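23S rRNA-specific endonuclease VapC20 (Mycobacterium tuberculosis H37Rv, PDB 5WZF) cleaves 23S ribosomal RNA within the sarcin-ricin loop as the magnesium-dependent toxin of a type II toxin-antitoxin pair. Local coordinates at residues E97-H102 / V110-F115; V117-G122 / A136-V141. One frame throughout, in Å; residues are numbered along the deposited sequence.

Interaction 1. Residues E97-H102 / V110-F115; sequences EWLVRH and VDATSF
Leu99 and Ala112, with CA atoms 6.6 Å apart, mark where helical segments 97-101 and 110-115 come together, their short axes passing 9.9 Å from each other at 119°. A single methyl at position 112 suits this approach, because a small group facing the partner helix can be enclosed by larger ones. Ala112 CB sits 3.5 Å from Leu99 CG, and both leucine methyls reach it too, with CD2 at 3.6 Å. The same methyl also meets Trp98 CE3 at 4.0 Å, coming obliquely to the indole.

The second half of the contact is aromatic. With CG of Trp98 anti to its own N (chi1 -169°), the indole reaches across toward Phe115, which turns its CD2-CE2 edge onto the six-membered ring. This is an offset edge-to-face pair, the planes inclined by 65° and Phe115 CD2 3.6 Å from Trp98 CH2. The opposite indole face is taken by His102 CD2 of the same segment, so the broad ring is held between histidine and phenylalanine. Tyr107 adds another edge-to-face partner for Trp98.

The helices join within a PIN domain, whose acidic residues probably bind magnesium; Asp111, one turn before Phe115, is a predicted ligand alongside Asp18. Phe115 in turn meets Phe133 edge to face, carrying the aromatic cluster toward helix 132-135. Thr113 points away from segment 97-102, and its OG1 donates to Val110 O at 2.7 Å, from the same side of that carbonyl's plane as Ser114 N. Leu99 also serves the assembly: its carbonyl O accepts a hydrogen bond from a polar side chain of the other protein chain, and its side chain packs there against an aromatic one.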
loop_
_atom_site.group_PDB
_atom_site.type_symbol
_atom_site.label_atom_id
_atom_site.label_comp_id
_atom_site.label_asym_id
_atom_site.label_seq_id
_atom_site.Cartn_x
_atom_site.Cartn_y
_atom_site.Cartn_z
ATOM N N GLU B 97 7.851 11.188 7.919
ATOM C CA GLU B 97 8.952 11.768 8.685
ATOM C C GLU B 97 9.700 10.660 9.412
ATOM O O GLU B 97 10.928 10.677 9.501
ATOM C CB GLU B 97 8.439 12.813 9.682
ATOM C CG GLU B 97 7.738 13.995 9.035
ATOM C CD GLU B 97 7.133 14.947 10.047
ATOM O OE1 GLU B 97 7.242 14.678 11.263
ATOM O OE2 GLU B 97 6.546 15.966 9.627
ATOM N N TRP B 98 8.942 9.689 9.913
ATOM C CA TRP B 98 9.502 8.537 10.608
ATOM C C TRP B 98 10.393 7.729 9.662
ATOM O O TRP B 98 11.518 7.361 10.011
ATOM C CB TRP B 98 8.369 7.668 11.169
ATOM C CG TRP B 98 8.803 6.595 12.123
ATOM C CD1 TRP B 98 8.844 6.677 13.486
ATOM C CD2 TRP B 98 9.234 5.271 11.787
ATOM N NE1 TRP B 98 9.287 5.486 14.020
ATOM C CE2 TRP B 98 9.534 4.608 12.997
ATOM C CE3 TRP B 98 9.410 4.584 10.582
ATOM C CZ2 TRP B 98 9.995 3.292 13.035
ATOM C CZ3 TRP B 98 9.872 3.278 10.622
ATOM C CH2 TRP B 98 10.155 2.645 11.840
ATOM N N LEU B 99 9.882 7.470 8.459
ATOM C CA LEU B 99 10.611 6.709 7.446
ATOM C C LEU B 99 11.927 7.372 7.056
ATOM O O LEU B 99 12.953 6.703 6.922
ATOM C CB LEU B 99 9.751 6.521 6.193
ATOM C CG LEU B 99 8.675 5.434 6.250
ATOM C CD1 LEU B 99 7.751 5.536 5.039
ATOM C CD2 LEU B 99 9.274 4.030 6.352
ATOM N N VAL B 100 11.884 8.686 6.862
ATOM C CA VAL B 100 13.063 9.442 6.460
ATOM C C VAL B 100 14.100 9.414 7.582
ATOM O O VAL B 100 15.304 9.382 7.334
ATOM C CB VAL B 100 12.701 10.906 6.100
ATOM C CG1 VAL B 100 13.954 11.747 5.877
ATOM C CG2 VAL B 100 11.802 10.949 4.868
ATOM N N ARG B 101 13.619 9.388 8.819
ATOM C CA ARG B 101 14.493 9.436 9.986
ATOM C C ARG B 101 15.123 8.079 10.321
ATOM O O ARG B 101 16.258 8.017 10.791
ATOM C CB ARG B 101 13.708 9.970 11.186
ATOM C CG ARG B 101 14.515 10.125 12.460
ATOM C CD ARG B 101 13.759 10.931 13.510
ATOM N NE ARG B 101 12.515 10.290 13.929
ATOM C CZ ARG B 101 11.302 10.688 13.555
ATOM N NH1 ARG B 101 11.160 11.732 12.749
ATOM N NH2 ARG B 101 10.230 10.043 13.989
ATOM N N HIS B 102 14.395 6.995 10.069
ATOM C CA HIS B 102 14.845 5.670 10.489
ATOM C C HIS B 102 15.570 4.888 9.395
ATOM O O HIS B 102 15.010 3.966 8.805
ATOM C CB HIS B 102 13.656 4.854 11.003
ATOM C CG HIS B 102 13.243 5.210 12.396
ATOM N ND1 HIS B 102 13.722 4.546 13.506
ATOM C CD2 HIS B 102 12.412 6.172 12.863
ATOM C CE1 HIS B 102 13.197 5.078 14.595
ATOM N NE2 HIS B 102 12.400 6.067 14.233
ATOM N N VAL B 110 3.856 0.768 4.573
ATOM C CA VAL B 110 2.723 0.215 5.312
ATOM C C VAL B 110 3.097 -0.030 6.774
ATOM O O VAL B 110 2.318 0.259 7.684
ATOM C CB VAL B 110 2.209 -1.092 4.665
ATOM C CG1 VAL B 110 1.196 -1.774 5.563
ATOM C CG2 VAL B 110 1.590 -0.796 3.306
ATOM N N ASP B 111 4.302 -0.544 7.003
ATOM C CA ASP B 111 4.775 -0.745 8.370
ATOM C C ASP B 111 4.847 0.578 9.127
ATOM O O ASP B 111 4.411 0.667 10.274
ATOM C CB ASP B 111 6.140 -1.434 8.380
ATOM C CG ASP B 111 6.047 -2.924 8.084
ATOM O OD1 ASP B 111 4.919 -3.457 8.022
ATOM O OD2 ASP B 111 7.107 -3.562 7.931
ATOM N N ALA B 112 5.380 1.609 8.481
ATOM C CA ALA B 112 5.500 2.911 9.125
ATOM C C ALA B 112 4.131 3.459 9.528
ATOM O O ALA B 112 3.987 4.055 10.595
ATOM C CB ALA B 112 6.213 3.892 8.216
ATOM N N THR B 113 3.126 3.258 8.683
ATOM C CA THR B 113 1.789 3.741 9.011
ATOM C C THR B 113 1.180 2.878 10.116
ATOM O O THR B 113 0.409 3.364 10.939
ATOM C CB THR B 113 0.852 3.757 7.779
ATOM O OG1 THR B 113 0.711 2.433 7.251
ATOM C CG2 THR B 113 1.397 4.686 6.698
ATOM N N SER B 114 1.539 1.598 10.134
ATOM C CA SER B 114 1.050 0.698 11.170
ATOM C C SER B 114 1.603 1.117 12.524
ATOM O O SER B 114 0.870 1.181 13.508
ATOM C CB SER B 114 1.430 -0.747 10.857
ATOM O OG SER B 114 0.704 -1.213 9.734
ATOM N N PHE B 115 2.899 1.416 12.558
ATOM C CA PHE B 115 3.548 1.867 13.785
ATOM C C PHE B 115 2.883 3.137 14.296
ATOM O O PHE B 115 2.664 3.297 15.496
ATOM C CB PHE B 115 5.043 2.119 13.560
ATOM C CG PHE B 115 5.795 0.926 13.040
ATOM C CD1 PHE B 115 5.320 -0.363 13.244
ATOM C CD2 PHE B 115 6.985 1.097 12.345
ATOM C CE1 PHE B 115 6.018 -1.458 12.765
ATOM C CE2 PHE B 115 7.688 0.008 11.863
ATOM C CZ PHE B 115 7.203 -1.274 12.068
#

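Interaction 2. Residues V117-G122 / A136-V141; sequences VMRKKG and AGFVEV
Met118, near the C-terminal end of helix 109-121, lays its thioether over the ring of Phe138 in a Met-aromatic contact that joins this helix of the PIN domain to the approach of strand 139-140, an outermost strand of the parallel sheet. The sulfur-aromatic part is almost ideally centred: Met118 SD lies 4.1 Å from the centroid of the Phe138 ring and only 11° from its normal. Methionine suits the place because its unbranched, polarisable chain can lie along a ring face.

Apolar contacts complete the overlap. The side chain is bent at its last torsion (chi3 69°), which brings Met118 CE down to 3.5 Å from Phe138 CD1, while nearer the helix Met118 CB comes within 3.7 Å of Phe138 CE1. The two side chains run past one another in opposite directions. Met118 also packs on Phe16 of strand 14-17 and Ala126 of strand 125-127, so the same side chain reaches the sheet.

Backbone features set up the phenylalanine. Gly137 ends the preceding helical turn in a Schellman motif, with a positive phi of 101° at which a side chain would jam against the carbonyl O of Ala136. Phe138 follows in an extended conformation, and Val139 then hydrogen-bonds through its backbone to Gln124 and Ala126, placing the strand beside 125-127.

The polar group near the contact is tied to a different helix: Arg119 NH2 donates to Gln94 OE1 of helix 89-101. What arginine contributes to the ring is its aliphatic stem: the Arg119 and Phe138 side chains cross at about a right angle, and Arg119 CG stands at the ring edge, near its plane and 4.1 Å from Phe138 CZ.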
loop_
_atom_site.group_PDB
_atom_site.type_symbol
_atom_site.label_atom_id
_atom_site.label_comp_id
_atom_site.label_asym_id
_atom_site.label_seq_id
_atom_site.Cartn_x
_atom_site.Cartn_y
_atom_site.Cartn_z
ATOM N N VAL B 117 -0.192 4.172 13.727
ATOM C CA VAL B 117 -1.528 3.874 14.230
ATOM C C VAL B 117 -1.438 3.335 15.655
ATOM O O VAL B 117 -2.206 3.738 16.530
ATOM C CB VAL B 117 -2.272 2.855 13.333
ATOM C CG1 VAL B 117 -3.552 2.376 14.010
ATOM C CG2 VAL B 117 -2.587 3.467 11.968
ATOM N N MET B 118 -0.488 2.431 15.890
ATOM C CA MET B 118 -0.342 1.817 17.205
ATOM C C MET B 118 0.070 2.852 18.252
ATOM O O MET B 118 -0.405 2.814 19.385
ATOM C CB MET B 118 0.673 0.667 17.156
ATOM C CG MET B 118 0.216 -0.527 16.315
ATOM S SD MET B 118 1.427 -1.869 16.233
ATOM C CE MET B 118 1.389 -2.480 17.919
ATOM N N ARG B 119 0.943 3.780 17.866
ATOM C CA ARG B 119 1.331 4.864 18.761
ATOM C C ARG B 119 0.128 5.744 19.084
ATOM O O ARG B 119 -0.076 6.137 20.230
ATOM C CB ARG B 119 2.454 5.710 18.153
ATOM C CG ARG B 119 3.807 5.018 18.078
ATOM C CD ARG B 119 4.936 6.023 17.837
ATOM N NE ARG B 119 4.787 6.754 16.580
ATOM C CZ ARG B 119 5.210 6.312 15.398
ATOM N NH1 ARG B 119 5.812 5.132 15.305
ATOM N NH2 ARG B 119 5.033 7.049 14.308
ATOM N N LYS B 120 -0.666 6.049 18.062
ATOM C CA LYS B 120 -1.852 6.879 18.236
ATOM C C LYS B 120 -2.876 6.209 19.147
ATOM O O LYS B 120 -3.470 6.852 20.012
ATOM C CB LYS B 120 -2.488 7.191 16.876
ATOM C CG LYS B 120 -3.861 7.843 16.969
ATOM C CD LYS B 120 -4.512 7.994 15.600
ATOM C CE LYS B 120 -5.921 8.564 15.716
ATOM N NZ LYS B 120 -6.552 8.777 14.379
ATOM N N LYS B 121 -3.068 4.909 18.954
ATOM C CA LYS B 121 -4.103 4.174 19.670
ATOM C C LYS B 121 -3.610 3.577 20.985
ATOM O O LYS B 121 -4.395 3.017 21.749
ATOM C CB LYS B 121 -4.666 3.067 18.781
ATOM C CG LYS B 121 -5.368 3.580 17.537
ATOM C CD LYS B 121 -6.603 4.383 17.903
ATOM C CE LYS B 121 -7.377 4.814 16.667
ATOM N NZ LYS B 121 -8.625 5.553 17.025
ATOM N N GLY B 122 -2.313 3.697 21.248
ATOM C CA GLY B 122 -1.747 3.185 22.484
ATOM C C GLY B 122 -1.685 1.670 22.500
ATOM O O GLY B 122 -1.801 1.040 23.551
ATOM N N ALA B 136 10.816 -2.423 15.762
ATOM C CA ALA B 136 10.331 -1.060 15.939
ATOM C C ALA B 136 9.879 -0.801 17.373
ATOM O O ALA B 136 9.466 0.308 17.711
ATOM C CB ALA B 136 9.195 -0.768 14.969
ATOM N N GLY B 137 9.960 -1.821 18.219
ATOM C CA GLY B 137 9.706 -1.636 19.637
ATOM C C GLY B 137 8.339 -2.086 20.113
ATOM O O GLY B 137 7.940 -1.778 21.236
ATOM N N PHE B 138 7.618 -2.812 19.263
ATOM C CA PHE B 138 6.322 -3.361 19.641
ATOM C C PHE B 138 6.462 -4.847 19.951
ATOM O O PHE B 138 7.543 -5.417 19.806
ATOM C CB PHE B 138 5.286 -3.139 18.533
ATOM C CG PHE B 138 5.058 -1.691 18.199
ATOM C CD1 PHE B 138 4.258 -0.895 19.004
ATOM C CD2 PHE B 138 5.652 -1.123 17.085
ATOM C CE1 PHE B 138 4.048 0.441 18.700
ATOM C CE2 PHE B 138 5.450 0.213 16.777
ATOM C CZ PHE B 138 4.649 0.995 17.587
ATOM N N VAL B 139 5.371 -5.471 20.379
ATOM C CA VAL B 139 5.389 -6.894 20.690
ATOM C C VAL B 139 4.624 -7.692 19.645
ATOM O O VAL B 139 3.429 -7.473 19.448
ATOM C CB VAL B 139 4.774 -7.180 22.073
ATOM C CG1 VAL B 139 4.580 -8.677 22.270
ATOM C CG2 VAL B 139 5.640 -6.573 23.189
ATOM N N GLU B 140 5.309 -8.613 18.973
ATOM C CA GLU B 140 4.629 -9.540 18.072
ATOM C C GLU B 140 4.187 -10.750 18.879
ATOM O O GLU B 140 5.010 -11.529 19.363
ATOM C CB GLU B 140 5.532 -9.943 16.911
ATOM C CG GLU B 140 5.991 -8.744 16.101
ATOM C CD GLU B 140 6.818 -9.117 14.890
ATOM O OE1 GLU B 140 6.961 -10.326 14.603
ATOM O OE2 GLU B 140 7.319 -8.186 14.222
ATOM N N VAL B 141 2.877 -10.882 19.041
ATOM C CA VAL B 141 2.309 -11.912 19.898
ATOM C C VAL B 141 2.607 -13.300 19.352
ATOM O O VAL B 141 2.499 -13.542 18.149
ATOM C CB VAL B 141 0.793 -11.726 20.053
ATOM C CG1 VAL B 141 0.212 -12.780 20.985
ATOM C CG2 VAL B 141 0.492 -10.329 20.567
#

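Overall arrangement
From the N terminus, strand 14-17 enters the middle of the parallel sheet well before either contact. Interaction 1 closes first, folding helix 89-101 against helix 109-121 across the seven residues that link its segments. Interaction 2 then closes the longer excursion through strand 125-127 and helix 132-135, bringing the chain back to the end of helix 109-121. The contacts are in series, neither nested nor crossed, and share that helix. They meet directly: Phe115 CD1 lies 3.6 Å from Phe138 CE2, and Phe115 CE2 3.5 Å from Ala136 CB. Together they tie helices 89-101 and 109-121 to strand 139-140 at one edge of the sheet.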